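Local coordinates for protein AT27789p (PDB 5UZN) that probably binds mRNA, as the Drosophila hnRNP F/H homologue Glorund, of which this chain is the third quasi-RNA recognition motif, at residues I13-L18 / R77-F82. Sequence-based numbering, arbitrary orientation.
Sequences IHMRGL and RYIELF
His-14 and Phe-82 make a hydrogen-bonded pair in an antiparallel ladder, His-14 N giving to Phe-82 O at 2.7 Å while Phe-82 N returns a bond to His-14 O. Arg-16 and Glu-80 repeat the pattern two residues on, and there Arg-16 N meets Glu-80 O at 2.9 Å with 163° at the hydrogen. Between them, at the non-hydrogen-bonded pair Met-15 and Leu-81, the CA of Met-15 turns its hydrogen to Glu-80 O. At Gly-17, phi 89° and the nearby carbonyl of Tyr-78 leave no place for a CB.

The apolar contacts lie on the face of Met-15 and Leu-81. Leu-81 CD2 sits 3.8 Å from Met-15 CG, the two side chains lying alongside and pointing the same way, and also reaches Ile-13 CG2. Farther along, the first torsion of Ile-79 sends CG2 to the Met-15 methyl CE, 3.9 Å away, and leaves the CG1-CD1 arm for Leu-18, where CD1 rests 4.1 Å from Leu-18 CD1. Reducing Ile-79 to an alanine would probably leave Met-15 CE and Leu-18 CD1 without these neighbours and open a gap beside Phe-30. Helices 24-31 and 60-68 pack on this face.

On the other face, Arg-16 lays its CD 3.6 Å from Phe-82 CE1, with guanidinium and ring planes 72° apart. A bend at chi3 carries NH1 back to the edge of the His-14 imidazole, in its plane, for a weak bond to NE2; ND1 is held by Asp-54.

The ladder joins strand 11-16, central in the sheet, to edge strand 80-86, the 1-4 pairing of the beta-alpha-beta-beta-alpha-beta RRM fold, with both helices on one side of the sheet.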
loop_
_atom_site.group_PDB
_atom_site.type_symbol
_atom_site.label_atom_id
_atom_site.label_comp_id
_atom_site.label_asym_id
_atom_site.label_seq_id
_atom_site.Cartn_x
_atom_site.Cartn_y
_atom_site.Cartn_z
ATOM N N ILE A 13 3.395 5.431 -0.290
ATOM C CA ILE A 13 4.067 4.214 -0.732
ATOM C C ILE A 13 3.224 3.615 -1.847
ATOM O O ILE A 13 2.068 3.233 -1.617
ATOM C CB ILE A 13 4.235 3.213 0.411
ATOM C CG1 ILE A 13 5.139 3.774 1.509
ATOM C CG2 ILE A 13 4.803 1.902 -0.112
ATOM C CD1 ILE A 13 5.374 2.743 2.605
ATOM N N HIS A 14 3.787 3.568 -3.054
ATOM C CA HIS A 14 3.134 2.959 -4.199
ATOM C C HIS A 14 3.485 1.483 -4.203
ATOM O O HIS A 14 4.608 1.106 -3.872
ATOM C CB HIS A 14 3.574 3.636 -5.508
ATOM C CG HIS A 14 2.920 3.056 -6.722
ATOM N ND1 HIS A 14 1.555 3.091 -6.916
ATOM C CD2 HIS A 14 3.437 2.385 -7.783
ATOM C CE1 HIS A 14 1.258 2.475 -8.051
ATOM N NE2 HIS A 14 2.380 2.036 -8.595
ATOM N N MET A 15 2.499 0.640 -4.508
ATOM C CA MET A 15 2.640 -0.802 -4.354
ATOM C C MET A 15 2.353 -1.476 -5.683
ATOM O O MET A 15 1.379 -1.142 -6.345
ATOM C CB MET A 15 1.693 -1.347 -3.262
ATOM C CG MET A 15 1.690 -0.555 -1.960
ATOM S SD MET A 15 0.380 -1.020 -0.815
ATOM C CE MET A 15 1.017 -2.610 -0.259
ATOM N N ARG A 16 3.200 -2.414 -6.084
ATOM C CA ARG A 16 2.924 -3.223 -7.259
ATOM C C ARG A 16 2.915 -4.706 -6.911
ATOM O O ARG A 16 3.512 -5.134 -5.916
ATOM C CB ARG A 16 3.942 -2.945 -8.367
ATOM C CG ARG A 16 3.920 -1.495 -8.825
ATOM C CD ARG A 16 4.914 -1.239 -9.936
ATOM N NE ARG A 16 4.365 -1.573 -11.236
ATOM C CZ ARG A 16 3.537 -0.767 -11.893
ATOM N NH1 ARG A 16 3.179 0.402 -11.348
ATOM N NH2 ARG A 16 3.089 -1.115 -13.091
ATOM N N GLY A 17 2.221 -5.484 -7.737
ATOM C CA GLY A 17 2.172 -6.922 -7.548
ATOM C C GLY A 17 1.069 -7.432 -6.651
ATOM O O GLY A 17 1.137 -8.586 -6.222
ATOM N N LEU A 18 0.063 -6.619 -6.344
ATOM C CA LEU A 18 -1.014 -7.106 -5.489
ATOM C C LEU A 18 -1.805 -8.163 -6.244
ATOM O O LEU A 18 -1.973 -8.040 -7.461
ATOM C CB LEU A 18 -1.979 -5.980 -5.089
ATOM C CG LEU A 18 -1.684 -5.072 -3.906
ATOM C CD1 LEU A 18 -0.474 -4.222 -4.200
ATOM C CD2 LEU A 18 -2.923 -4.221 -3.610
ATOM N N ARG A 77 1.720 -13.393 -2.975
ATOM C CA ARG A 77 2.492 -12.594 -3.926
ATOM C C ARG A 77 3.493 -11.720 -3.183
ATOM O O ARG A 77 3.218 -11.234 -2.089
ATOM C CB ARG A 77 1.593 -11.705 -4.797
ATOM C CG ARG A 77 0.758 -12.485 -5.815
ATOM C CD ARG A 77 -0.047 -11.534 -6.663
ATOM N NE ARG A 77 0.137 -11.731 -8.096
ATOM C CZ ARG A 77 -0.684 -12.449 -8.857
ATOM N NH1 ARG A 77 -0.445 -12.571 -10.157
ATOM N NH2 ARG A 77 -1.748 -13.046 -8.327
ATOM N N TYR A 78 4.678 -11.562 -3.755
ATOM C CA TYR A 78 5.616 -10.591 -3.225
ATOM C C TYR A 78 5.209 -9.218 -3.736
ATOM O O TYR A 78 4.909 -9.065 -4.922
ATOM C CB TYR A 78 7.038 -10.922 -3.662
ATOM C CG TYR A 78 7.459 -12.310 -3.286
ATOM C CD1 TYR A 78 7.816 -12.612 -1.983
ATOM C CD2 TYR A 78 7.499 -13.327 -4.238
ATOM C CE1 TYR A 78 8.210 -13.908 -1.631
ATOM C CE2 TYR A 78 7.879 -14.601 -3.902
ATOM C CZ TYR A 78 8.238 -14.892 -2.601
ATOM O OH TYR A 78 8.627 -16.169 -2.277
ATOM N N ILE A 79 5.176 -8.238 -2.837
ATOM C CA ILE A 79 4.758 -6.868 -3.142
ATOM C C ILE A 79 5.997 -6.006 -3.342
ATOM O O ILE A 79 6.939 -6.072 -2.545
ATOM C CB ILE A 79 3.892 -6.307 -2.000
ATOM C CG1 ILE A 79 2.668 -7.203 -1.743
ATOM C CG2 ILE A 79 3.539 -4.842 -2.250
ATOM C CD1 ILE A 79 1.808 -7.439 -2.975
ATOM N N GLU A 80 6.003 -5.177 -4.388
ATOM C CA GLU A 80 7.058 -4.181 -4.563
ATOM C C GLU A 80 6.606 -2.840 -4.015
ATOM O O GLU A 80 5.554 -2.332 -4.424
ATOM C CB GLU A 80 7.409 -3.998 -6.032
ATOM C CG GLU A 80 8.129 -5.119 -6.704
ATOM C CD GLU A 80 8.534 -4.676 -8.080
ATOM O OE1 GLU A 80 9.669 -4.172 -8.212
ATOM O OE2 GLU A 80 7.686 -4.760 -9.005
ATOM N N LEU A 81 7.411 -2.247 -3.137
ATOM C CA LEU A 81 7.103 -0.967 -2.519
ATOM C C LEU A 81 7.987 0.120 -3.120
ATOM O O LEU A 81 9.178 -0.099 -3.342
ATOM C CB LEU A 81 7.315 -1.018 -1.005
ATOM C CG LEU A 81 6.459 -2.071 -0.301
ATOM C CD1 LEU A 81 6.675 -1.975 1.202
ATOM C CD2 LEU A 81 4.990 -1.875 -0.666
ATOM N N PHE A 82 7.392 1.282 -3.379
ATOM C CA PHE A 82 8.082 2.452 -3.914
ATOM C C PHE A 82 7.658 3.660 -3.103
ATOM O O PHE A 82 6.464 3.972 -3.042
ATOM C CB PHE A 82 7.749 2.684 -5.388
ATOM C CG PHE A 82 7.996 1.500 -6.254
ATOM C CD1 PHE A 82 7.008 0.544 -6.442
ATOM C CD2 PHE A 82 9.227 1.340 -6.884
ATOM C CE1 PHE A 82 7.248 -0.552 -7.244
ATOM C CE2 PHE A 82 9.466 0.242 -7.680
ATOM C CZ PHE A 82 8.474 -0.692 -7.865
#